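Local coordinates for Oxidored_FMN domain-containing protein ([Pseudomonas] geniculata N1, PDB 6L6J) that probably oxidises the amine 6-hydroxypseudooxynicotine and carries bound FMN, a [4Fe-4S] cluster and ADP, at residues I15-T20 with V252-D257; S270-E275 with M567-N572. All coordinates share one frame; numbering follows the deposited sequence.

Interaction 1 (I15-T20 with V252-D257); sequences IGPVTT and VPDLWD
Ile15 meets Leu255 through a single methyl: its CG2 lies 3.8 Å from Leu255 CB, and the two side chains cross obliquely. With CG1 beside the backbone N (chi1 -50°), it is CG2 that is turned to this partner, and the same methyl lies 3.9 Å from Asp254 O. This is the closely packed, buried part of the contact, continued by Ala220, which Ile15 also touches, and by Ala222 and Val294 against Leu255. One residue earlier in the barrel segment, Asp254 lays its side chain against the backbone of Gly16, with CB 3.7 Å and OD1 3.5 Å from Gly16 CA. Gly16 sits in a type II' turn from Ile15 to Val18, where its phi is 50°. The margin toward solvent is looser: exposed Pro17 brings CD only to 4.3 Å from Asp254 OD2. The turn belongs to the two-stranded hairpin 13-15/18-20, which here packs against residues 254-255, on the segment that leads through strand 255-261 of the eight-stranded TIM barrel. No hydrogen bond joins the segments, and Asp254 OD2 accepts one from Val221 N in the neighbouring barrel strand, so the two segments are held to each other by close packing and shape, while the carboxylate's bond serves the barrel sheet.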
loop_
_atom_site.group_PDB
_atom_site.type_symbol
_atom_site.label_atom_id
_atom_site.label_comp_id
_atom_site.label_asym_id
_atom_site.label_seq_id
_atom_site.Cartn_x
_atom_site.Cartn_y
_atom_site.Cartn_z
ATOM N N ILE A 15 -7.398 -27.209 -5.827
ATOM C CA ILE A 15 -8.361 -26.358 -5.072
ATOM C C ILE A 15 -9.739 -26.763 -5.556
ATOM O O ILE A 15 -10.129 -26.291 -6.632
ATOM C CB ILE A 15 -8.131 -24.837 -5.253
ATOM C CG1 ILE A 15 -6.675 -24.422 -5.019
ATOM C CG2 ILE A 15 -9.069 -24.053 -4.350
ATOM C CD1 ILE A 15 -6.366 -23.023 -5.460
ATOM N N GLY A 16 -10.410 -27.637 -4.807
ATOM C CA GLY A 16 -11.703 -28.214 -5.212
ATOM C C GLY A 16 -11.613 -28.771 -6.629
ATOM O O GLY A 16 -10.654 -29.455 -6.958
ATOM N N PRO A 17 -12.579 -28.474 -7.523
ATOM C CA PRO A 17 -12.553 -29.035 -8.872
ATOM C C PRO A 17 -11.578 -28.369 -9.853
ATOM O O PRO A 17 -11.595 -28.766 -10.973
ATOM C CB PRO A 17 -13.984 -28.788 -9.359
ATOM C CG PRO A 17 -14.403 -27.503 -8.646
ATOM C CD PRO A 17 -13.752 -27.605 -7.287
ATOM N N VAL A 18 -10.791 -27.376 -9.436
ATOM C CA VAL A 18 -9.765 -26.726 -10.311
ATOM C C VAL A 18 -8.387 -26.972 -9.693
ATOM O O VAL A 18 -8.321 -27.559 -8.596
ATOM C CB VAL A 18 -10.015 -25.217 -10.530
ATOM C CG1 VAL A 18 -11.315 -24.961 -11.277
ATOM C CG2 VAL A 18 -9.983 -24.419 -9.236
ATOM N N THR A 19 -7.341 -26.520 -10.384
ATOM C CA THR A 19 -5.918 -26.741 -10.033
ATOM C C THR A 19 -5.122 -25.491 -10.417
ATOM O O THR A 19 -5.330 -24.985 -11.529
ATOM C CB THR A 19 -5.395 -28.010 -10.734
ATOM O OG1 THR A 19 -6.203 -29.113 -10.300
ATOM C CG2 THR A 19 -3.930 -28.296 -10.455
ATOM N N THR A 20 -4.222 -25.032 -9.547
ATOM C CA THR A 20 -3.304 -23.893 -9.811
ATOM C C THR A 20 -1.944 -24.453 -10.238
ATOM O O THR A 20 -1.495 -25.409 -9.610
ATOM C CB THR A 20 -3.218 -22.941 -8.608
ATOM O OG1 THR A 20 -2.343 -21.862 -8.944
ATOM C CG2 THR A 20 -2.733 -23.598 -7.337
ATOM N N VAL A 252 -15.853 -27.782 4.753
ATOM C CA VAL A 252 -16.967 -27.301 3.885
ATOM C C VAL A 252 -16.396 -26.622 2.643
ATOM O O VAL A 252 -16.745 -27.004 1.533
ATOM C CB VAL A 252 -17.941 -26.387 4.645
ATOM C CG1 VAL A 252 -19.075 -25.890 3.750
ATOM C CG2 VAL A 252 -18.496 -27.094 5.869
ATOM N N PRO A 253 -15.530 -25.592 2.751
ATOM C CA PRO A 253 -15.000 -24.932 1.555
ATOM C C PRO A 253 -13.838 -25.712 0.925
ATOM O O PRO A 253 -13.285 -26.620 1.549
ATOM C CB PRO A 253 -14.503 -23.575 2.086
ATOM C CG PRO A 253 -14.078 -23.883 3.511
ATOM C CD PRO A 253 -14.999 -24.999 3.990
ATOM N N ASP A 254 -13.497 -25.334 -0.297
ATOM C CA ASP A 254 -12.408 -25.937 -1.104
ATOM C C ASP A 254 -11.095 -25.229 -0.749
ATOM O O ASP A 254 -10.019 -25.806 -0.990
ATOM C CB ASP A 254 -12.748 -25.832 -2.595
ATOM C CG ASP A 254 -14.049 -26.529 -2.974
ATOM O OD1 ASP A 254 -14.153 -27.735 -2.690
ATOM O OD2 ASP A 254 -14.947 -25.874 -3.541
ATOM N N LEU A 255 -11.182 -24.008 -0.217
ATOM C CA LEU A 255 -10.013 -23.166 0.149
ATOM C C LEU A 255 -10.393 -22.303 1.352
ATOM O O LEU A 255 -11.502 -21.710 1.330
ATOM C CB LEU A 255 -9.631 -22.298 -1.059
ATOM C CG LEU A 255 -8.500 -21.270 -0.885
ATOM C CD1 LEU A 255 -7.125 -21.907 -1.001
ATOM C CD2 LEU A 255 -8.602 -20.177 -1.941
ATOM N N TRP A 256 -9.523 -22.264 2.360
ATOM C CA TRP A 256 -9.527 -21.253 3.447
ATOM C C TRP A 256 -8.526 -20.153 3.095
ATOM O O TRP A 256 -7.314 -20.462 3.043
ATOM C CB TRP A 256 -9.192 -21.899 4.787
ATOM C CG TRP A 256 -10.319 -22.704 5.343
ATOM C CD1 TRP A 256 -10.503 -24.051 5.242
ATOM C CD2 TRP A 256 -11.432 -22.200 6.099
ATOM N NE1 TRP A 256 -11.655 -24.415 5.884
ATOM C CE2 TRP A 256 -12.251 -23.303 6.408
ATOM C CE3 TRP A 256 -11.804 -20.932 6.557
ATOM C CZ2 TRP A 256 -13.427 -23.175 7.137
ATOM C CZ3 TRP A 256 -12.969 -20.809 7.288
ATOM C CH2 TRP A 256 -13.766 -21.919 7.574
ATOM N N ASP A 257 -9.007 -18.929 2.867
ATOM C CA ASP A 257 -8.155 -17.709 2.745
ATOM C C ASP A 257 -8.203 -16.940 4.076
ATOM O O ASP A 257 -9.292 -16.385 4.395
ATOM C CB ASP A 257 -8.583 -16.834 1.558
ATOM C CG ASP A 257 -7.617 -15.692 1.290
ATOM O OD1 ASP A 257 -6.848 -15.321 2.215
ATOM O OD2 ASP A 257 -7.617 -15.197 0.159
#

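Interaction 2 (S270-E275 with M567-N572); sequences SRFFEE and MVHVVN
His569 CB sits over one face of the Phe272 ring, a CH-pi contact 3.5 Å from the ring centroid and 16° off the normal. Phe272 reaches it with CG beside its backbone N (chi1 -62°), a torsion that carries the ring toward the helix and its CZ to 4.0 Å from Val570 CG2. The imidazole itself is oblique to this phenyl, neither stacked nor edge-to-face. Phe273 approaches differently: its CB does not point at the helix, but the end of its ring comes nearer and presents an edge to the face of His569 in a T-shaped pair, planes at 68° and centroids 5.1 Å apart, with CE1 3.5 Å from His569 NE2. That nitrogen is also hydrogen-bonded to Ala264 O, which, together with an edge-to-face pairing with Trp265, should restrict rotation of the imidazole. The three rings form an aromatic cluster between a loop of the FMN-binding TIM barrel and helix 567-577, which falls in the OYE-like second alpha/beta domain. Replacing Phe272 by an alanine would probably leave His569 CB and Val570 CG2 without the ring they pack on and open a gap between loop and helix. Beside the cluster, one face of the Arg271 guanidinium is covered by Val570 CG2, 3.8 Å from NH2, while NE forms a salt bridge to Glu566, just before the helix.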
loop_
_atom_site.group_PDB
_atom_site.type_symbol
_atom_site.label_atom_id
_atom_site.label_comp_id
_atom_site.label_asym_id
_atom_site.label_seq_id
_atom_site.Cartn_x
_atom_site.Cartn_y
_atom_site.Cartn_z
ATOM N N SER A 270 5.455 -1.361 7.010
ATOM C CA SER A 270 6.821 -1.812 7.414
ATOM C C SER A 270 7.324 -1.043 8.653
ATOM O O SER A 270 8.224 -1.581 9.339
ATOM C CB SER A 270 7.812 -1.735 6.274
ATOM O OG SER A 270 8.223 -0.393 6.022
ATOM N N ARG A 271 6.783 0.154 8.928
ATOM C CA ARG A 271 7.060 0.913 10.189
ATOM C C ARG A 271 6.680 0.096 11.459
ATOM O O ARG A 271 7.157 0.425 12.561
ATOM C CB ARG A 271 6.331 2.271 10.180
ATOM C CG ARG A 271 7.028 3.342 9.352
ATOM C CD ARG A 271 6.812 4.742 9.854
ATOM N NE ARG A 271 5.500 5.261 9.496
ATOM C CZ ARG A 271 5.006 6.438 9.889
ATOM N NH1 ARG A 271 5.690 7.244 10.696
ATOM N NH2 ARG A 271 3.816 6.809 9.451
ATOM N N PHE A 272 5.828 -0.924 11.358
ATOM C CA PHE A 272 5.225 -1.569 12.546
ATOM C C PHE A 272 5.151 -3.095 12.407
ATOM O O PHE A 272 5.023 -3.754 13.454
ATOM C CB PHE A 272 3.864 -0.931 12.808
ATOM C CG PHE A 272 3.930 0.544 13.118
ATOM C CD1 PHE A 272 4.483 0.991 14.311
ATOM C CD2 PHE A 272 3.462 1.488 12.206
ATOM C CE1 PHE A 272 4.547 2.347 14.599
ATOM C CE2 PHE A 272 3.526 2.845 12.492
ATOM C CZ PHE A 272 4.066 3.273 13.687
ATOM N N PHE A 273 5.222 -3.654 11.191
ATOM C CA PHE A 273 5.194 -5.124 10.980
ATOM C C PHE A 273 6.412 -5.528 10.154
ATOM O O PHE A 273 6.944 -4.644 9.527
ATOM C CB PHE A 273 3.844 -5.503 10.368
ATOM C CG PHE A 273 2.647 -5.057 11.173
ATOM C CD1 PHE A 273 2.218 -3.739 11.127
ATOM C CD2 PHE A 273 1.938 -5.950 11.970
ATOM C CE1 PHE A 273 1.111 -3.321 11.861
ATOM C CE2 PHE A 273 0.836 -5.533 12.706
ATOM C CZ PHE A 273 0.423 -4.216 12.654
ATOM N N GLU A 274 6.853 -6.789 10.217
ATOM C CA GLU A 274 7.781 -7.413 9.216
ATOM C C GLU A 274 7.124 -8.677 8.648
ATOM O O GLU A 274 5.964 -8.957 9.002
ATOM C CB GLU A 274 9.180 -7.672 9.812
ATOM C CG GLU A 274 10.347 -7.777 8.772
ATOM C CD GLU A 274 10.660 -6.618 7.814
ATOM O OE1 GLU A 274 9.907 -5.619 7.783
ATOM O OE2 GLU A 274 11.645 -6.701 7.092
ATOM N N GLU A 275 7.831 -9.378 7.760
ATOM C CA GLU A 275 7.339 -10.566 7.017
ATOM C C GLU A 275 6.682 -11.595 7.934
ATOM O O GLU A 275 7.172 -11.841 9.010
ATOM C CB GLU A 275 8.476 -11.276 6.298
ATOM C CG GLU A 275 8.840 -10.635 4.985
ATOM C CD GLU A 275 9.651 -11.577 4.125
ATOM O OE1 GLU A 275 9.042 -12.511 3.491
ATOM O OE2 GLU A 275 10.892 -11.371 4.120
ATOM N N MET A 567 -2.203 5.392 11.195
ATOM C CA MET A 567 -2.589 6.358 12.266
ATOM C C MET A 567 -2.658 5.617 13.605
ATOM O O MET A 567 -1.960 6.035 14.541
ATOM C CB MET A 567 -3.925 7.068 12.019
ATOM C CG MET A 567 -3.955 8.427 12.732
ATOM S SD MET A 567 -5.551 9.271 12.827
ATOM C CE MET A 567 -5.998 9.270 11.091
ATOM N N VAL A 568 -3.428 4.528 13.665
ATOM C CA VAL A 568 -3.684 3.787 14.932
ATOM C C VAL A 568 -2.356 3.266 15.505
ATOM O O VAL A 568 -2.238 3.175 16.718
ATOM C CB VAL A 568 -4.708 2.663 14.704
ATOM C CG1 VAL A 568 -4.176 1.616 13.726
ATOM C CG2 VAL A 568 -5.149 2.006 16.003
ATOM N N HIS A 569 -1.392 2.903 14.661
ATOM C CA HIS A 569 -0.073 2.352 15.082
ATOM C C HIS A 569 0.851 3.491 15.520
ATOM O O HIS A 569 1.579 3.289 16.514
ATOM C CB HIS A 569 0.587 1.506 13.975
ATOM C CG HIS A 569 -0.283 0.408 13.486
ATOM N ND1 HIS A 569 -1.088 -0.310 14.335
ATOM C CD2 HIS A 569 -0.523 -0.047 12.242
ATOM C CE1 HIS A 569 -1.776 -1.188 13.639
ATOM N NE2 HIS A 569 -1.471 -1.027 12.340
ATOM N N VAL A 570 0.852 4.626 14.809
ATOM C CA VAL A 570 1.685 5.802 15.191
ATOM C C VAL A 570 1.229 6.244 16.590
ATOM O O VAL A 570 2.099 6.319 17.500
ATOM C CB VAL A 570 1.615 6.961 14.183
ATOM C CG1 VAL A 570 2.503 8.105 14.626
ATOM C CG2 VAL A 570 1.996 6.551 12.769
ATOM N N VAL A 571 -0.078 6.495 16.758
ATOM C CA VAL A 571 -0.686 6.911 18.054
ATOM C C VAL A 571 -0.250 5.911 19.144
ATOM O O VAL A 571 0.441 6.358 20.092
ATOM C CB VAL A 571 -2.219 7.055 17.957
ATOM C CG1 VAL A 571 -2.859 7.262 19.317
ATOM C CG2 VAL A 571 -2.623 8.173 17.020
ATOM N N ASN A 572 -0.599 4.622 19.025
ATOM C CA ASN A 572 -0.225 3.583 20.034
ATOM C C ASN A 572 1.273 3.675 20.338
ATOM O O ASN A 572 1.627 3.626 21.509
ATOM C CB ASN A 572 -0.529 2.148 19.611
ATOM C CG ASN A 572 -2.010 1.848 19.597
ATOM O OD1 ASN A 572 -2.804 2.666 20.033
ATOM N ND2 ASN A 572 -2.389 0.697 19.048
#

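How the interactions relate
Interaction 1 lies well away from the centre of the chain, about 27 Å from it between centres, whereas interaction 2 is about 13 Å from it. Their centres are 33 Å apart and their nearest atoms about 15 Å, so they do not touch. Both start from the TIM barrel: strand 255-261, against which the hairpin rests in interaction 1, runs on toward the loop used in interaction 2. Neither touches the FMN, which is about 12 Å from the side chain of Leu255 and about 8 Å from that of Phe273. Only interaction 2 leaves the barrel for another domain, and its Arg271 side chain is about 11 Å from the iron-sulfur cluster.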